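Local coordinates for bradyzoite surface antigen BSR4 (Toxoplasma gondii, PDB 2JKS), which is a surface antigen of the bradyzoite stage, built from two SRS domains, whose precise function is unsettled, and binds zinc ions, at residues E121-N124 and E125-P128; P238-L241 and K242-V246. One frame throughout, in Å; residues are numbered along the deposited sequence.

Contacts 1 and 2 belong to different SRS domains, with centres about 36 Å apart and nearest atoms about 22 Å apart, yet each is built round a short 3-10 turn beside a strand of a five-stranded sheet. Residues 121-128 begin at the last residue of strand 116-121 and run on from it, next to the outermost strand, whereas residues 238-246 lead into 245-247, itself outermost. Both are partly buried. In contact 1 the chemistry is polar: a histidine and a glutamate bind zinc, and an aspartate holds the backbone. Contact 2 is mainly aromatic, with two tryptophans and a phenylalanine facing inward, while leucine, lysine and serine occupy the surface.

Contact 1: residues E121-N124 and E125-P128; sequences ELHN and EDLP. With ZN (zinc ion), chain D.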
# COMPACT_ATOMS: atom_id res chain seq x y z
N GLU A 121 12.20 -5.40 7.47
CA GLU A 121 12.11 -6.17 6.22
C GLU A 121 10.62 -6.33 5.88
O GLU A 121 9.89 -7.01 6.56
CB GLU A 121 12.78 -7.56 6.37
CG GLU A 121 12.49 -8.49 5.18
CD GLU A 121 12.98 -9.88 5.44
OE1 GLU A 121 12.47 -10.54 6.40
OE2 GLU A 121 13.86 -10.33 4.69
N LEU A 122 10.16 -5.67 4.82
CA LEU A 122 8.82 -5.96 4.38
C LEU A 122 8.77 -7.20 3.51
O LEU A 122 9.77 -7.53 2.85
CB LEU A 122 8.24 -4.75 3.65
CG LEU A 122 8.28 -3.46 4.45
CD1 LEU A 122 7.69 -2.36 3.60
CD2 LEU A 122 7.56 -3.59 5.77
N HIS A 123 7.64 -7.92 3.56
CA HIS A 123 7.33 -9.06 2.69
C HIS A 123 6.28 -8.54 1.68
O HIS A 123 5.68 -7.47 1.87
CB HIS A 123 6.78 -10.31 3.45
CG HIS A 123 7.72 -10.92 4.47
ND1 HIS A 123 7.51 -12.16 5.04
CD2 HIS A 123 8.88 -10.46 5.00
CE1 HIS A 123 8.48 -12.42 5.90
NE2 HIS A 123 9.34 -11.42 5.87
N ASN A 124 6.05 -9.28 0.60
CA ASN A 124 5.16 -8.76 -0.46
C ASN A 124 3.78 -8.50 0.08
O ASN A 124 3.13 -7.48 -0.23
CB ASN A 124 5.16 -9.69 -1.67
CG ASN A 124 6.41 -9.52 -2.54
OD1 ASN A 124 7.08 -8.47 -2.54
ND2 ASN A 124 6.72 -10.57 -3.30
N GLU A 125 3.36 -9.37 0.99
CA GLU A 125 2.03 -9.26 1.61
C GLU A 125 1.92 -8.04 2.52
O GLU A 125 0.79 -7.64 2.88
CB GLU A 125 1.64 -10.57 2.32
CG GLU A 125 2.28 -10.89 3.70
CD GLU A 125 3.61 -11.69 3.62
OE1 GLU A 125 4.17 -11.83 2.49
OE2 GLU A 125 4.10 -12.19 4.68
N ASP A 126 3.07 -7.41 2.86
CA ASP A 126 3.04 -6.24 3.73
C ASP A 126 2.85 -4.96 2.94
O ASP A 126 2.60 -3.89 3.52
CB ASP A 126 4.33 -6.08 4.57
CG ASP A 126 4.59 -7.25 5.50
OD1 ASP A 126 3.66 -7.84 6.07
OD2 ASP A 126 5.77 -7.54 5.71
N LEU A 127 3.02 -5.05 1.62
CA LEU A 127 2.97 -3.82 0.78
C LEU A 127 1.54 -3.28 0.79
O LEU A 127 0.62 -4.06 0.57
CB LEU A 127 3.44 -4.12 -0.64
CG LEU A 127 4.92 -4.41 -0.78
CD1 LEU A 127 5.20 -4.74 -2.25
CD2 LEU A 127 5.71 -3.20 -0.26
N PRO A 128 1.35 -1.96 1.10
CA PRO A 128 0.01 -1.36 1.30
C PRO A 128 -0.75 -1.19 -0.03
O PRO A 128 -0.17 -1.32 -1.10
CB PRO A 128 0.33 0.00 1.97
CG PRO A 128 1.69 0.35 1.45
CD PRO A 128 2.43 -0.97 1.35
ZN ZN D . 5.88 -13.24 4.69
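Glu125 and His123 reach round a 3-10 turn and share a zinc ion, just where strand 116-121 of the first SRS domain runs out into a loop. The two side chains lie alongside each other, with imidazole and carboxylate planes 77° apart. OE2 of Glu125 binds the metal at 2.1 Å and ND1 of His123 at 2.0 Å. The glutamate chain folds back to get there: its CG sits between the backbone N and the carbonyl carbon (chi1 77°), and the chain then bends at chi2, setting the carboxylate alongside the imidazole. OE2 also accepts a hydrogen bond from Arg99, and the other ring nitrogen, NE2 of His123, donates to OE1 of Glu121 at 3.3 Å, so the imidazole is held from two sides.

Asp126 comes next and grips His123 twice through the backbone. Its amide N donates to His123 O at 2.8 Å, closing the turn, while its OD2 accepts from His123 N at 2.9 Å, approached from above the carboxylate plane. A short acid suits this buried place because OD2 reaches the His123 amide close by and also forms a salt bridge with Arg99, whose charge probably stabilises the carboxylate. Arg99 thereby ties the metal ligand to the residue that fixes the turn.

Leu127 continues the 3-10 pattern, its amide N donating to Asn124 O at 3.1 Å. Being apolar, its side chain can turn inward onto Met40, while Leu122 packs on Val161; the two leucines meet loosely, CD2 of Leu127 lying 4.4 Å from CD1 of Leu122.

Contact 2: residues P238-L241 and K242-V246; sequences PKFL and KSWWV
One face of the Trp244 indole lies over the backbone of Phe240 and Leu241, folded onto it by a 3-10 turn that delivers the chain into edge strand 245-247 of the second SRS domain. CA of Phe240 stands 3.6 Å from the centroid of the six-membered ring and almost along its normal, a clear CH-pi contact, and N of Leu241 lies over the same face. The Phe240 ring adds an offset edge-to-face pair, presenting its edge to the Trp244 face with the planes at 70° and the centroids 5.3 Å apart. Its CD1 makes the close approach, 3.4 Å from CE3 of Trp244. At another part of its rim Phe240 meets Trp245 edge to edge, CZ lying 3.9 Å from CD1 of the indole and near its plane.

The first torsions help to place the two rings. Phe240 CG is anti to the backbone N (chi1 -179°), which carries the ring inward beside Phe233, while Trp244 CG stands beside its own N and the indole reaches back across the preceding residues. Large flat side chains suit such a place, because one indole can cover several backbone atoms and still touch Leu257 and Pro260 with the rest of its surface. Trp245 turns inward too, packing on Tyr213 and Leu257.

Polar and flexible residues take the outer side. Lys242 sends its NZ to a salt bridge with Glu215, and Ser243 sets its hydroxyl beside the Leu241 side chain. The turn itself is closed by the backbone, N of Trp244 donating to O of Leu241 at 3.0 Å, with an N-H...O angle of 160°.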
# COMPACT_ATOMS: atom_id res chain seq x y z
N PRO A 238 -26.53 -12.42 -23.21
CA PRO A 238 -28.00 -12.49 -23.26
C PRO A 238 -28.67 -13.24 -22.11
O PRO A 238 -29.73 -12.86 -21.68
CB PRO A 238 -28.28 -13.19 -24.60
CG PRO A 238 -27.08 -12.89 -25.47
CD PRO A 238 -25.90 -12.86 -24.48
N LYS A 239 -28.02 -14.28 -21.58
CA LYS A 239 -28.54 -15.08 -20.44
C LYS A 239 -28.23 -14.52 -19.01
O LYS A 239 -28.56 -15.15 -17.96
CB LYS A 239 -27.99 -16.52 -20.57
CG LYS A 239 -28.39 -17.19 -21.90
CD LYS A 239 -27.63 -18.49 -22.14
CE LYS A 239 -28.08 -19.16 -23.45
NZ LYS A 239 -27.07 -20.17 -23.87
N PHE A 240 -27.58 -13.36 -18.96
CA PHE A 240 -27.15 -12.75 -17.70
C PHE A 240 -28.28 -12.68 -16.66
O PHE A 240 -29.42 -12.35 -16.99
CB PHE A 240 -26.66 -11.32 -17.97
CG PHE A 240 -26.17 -10.61 -16.73
CD1 PHE A 240 -24.89 -10.86 -16.22
CD2 PHE A 240 -26.99 -9.66 -16.09
CE1 PHE A 240 -24.43 -10.20 -15.08
CE2 PHE A 240 -26.56 -8.98 -14.95
CZ PHE A 240 -25.26 -9.23 -14.45
N LEU A 241 -27.94 -12.97 -15.41
CA LEU A 241 -28.81 -12.70 -14.26
C LEU A 241 -27.96 -12.00 -13.20
O LEU A 241 -26.76 -12.26 -13.10
CB LEU A 241 -29.31 -14.01 -13.64
CG LEU A 241 -30.03 -15.08 -14.49
CD1 LEU A 241 -30.43 -16.26 -13.64
CD2 LEU A 241 -31.24 -14.54 -15.18
N LYS A 242 -28.59 -11.16 -12.39
CA LYS A 242 -27.93 -10.49 -11.25
C LYS A 242 -27.24 -11.48 -10.33
O LYS A 242 -26.22 -11.14 -9.72
CB LYS A 242 -28.93 -9.69 -10.42
CG LYS A 242 -29.23 -8.30 -10.90
CD LYS A 242 -30.10 -7.59 -9.85
CE LYS A 242 -29.31 -6.65 -9.06
NZ LYS A 242 -30.22 -5.55 -8.63
N SER A 243 -27.79 -12.69 -10.23
CA SER A 243 -27.21 -13.70 -9.33
C SER A 243 -25.83 -14.18 -9.76
O SER A 243 -25.12 -14.84 -8.98
CB SER A 243 -28.16 -14.91 -9.17
OG SER A 243 -28.24 -15.66 -10.37
N TRP A 244 -25.44 -13.86 -11.00
CA TRP A 244 -24.09 -14.19 -11.49
C TRP A 244 -23.01 -13.45 -10.65
O TRP A 244 -21.86 -13.86 -10.57
CB TRP A 244 -23.94 -13.84 -12.97
CG TRP A 244 -24.66 -14.73 -14.00
CD1 TRP A 244 -25.69 -15.61 -13.79
CD2 TRP A 244 -24.43 -14.71 -15.43
NE1 TRP A 244 -26.08 -16.18 -15.00
CE2 TRP A 244 -25.34 -15.62 -16.02
CE3 TRP A 244 -23.56 -14.01 -16.26
CZ2 TRP A 244 -25.36 -15.88 -17.42
CZ3 TRP A 244 -23.57 -14.26 -17.65
CH2 TRP A 244 -24.47 -15.20 -18.21
N TRP A 245 -23.38 -12.33 -10.05
CA TRP A 245 -22.49 -11.64 -9.10
C TRP A 245 -22.87 -11.97 -7.68
O TRP A 245 -24.06 -11.91 -7.30
CB TRP A 245 -22.64 -10.14 -9.23
CG TRP A 245 -21.97 -9.53 -10.42
CD1 TRP A 245 -22.55 -9.14 -11.58
CD2 TRP A 245 -20.58 -9.19 -10.52
NE1 TRP A 245 -21.61 -8.58 -12.42
CE2 TRP A 245 -20.39 -8.59 -11.79
CE3 TRP A 245 -19.48 -9.30 -9.65
CZ2 TRP A 245 -19.15 -8.13 -12.22
CZ3 TRP A 245 -18.23 -8.82 -10.08
CH2 TRP A 245 -18.07 -8.26 -11.35
N VAL A 246 -21.86 -12.32 -6.89
CA VAL A 246 -21.99 -12.37 -5.43
C VAL A 246 -20.96 -11.48 -4.70
O VAL A 246 -19.75 -11.57 -4.91
CB VAL A 246 -22.21 -13.84 -4.83
CG1 VAL A 246 -22.42 -14.92 -5.89
CG2 VAL A 246 -21.19 -14.23 -3.75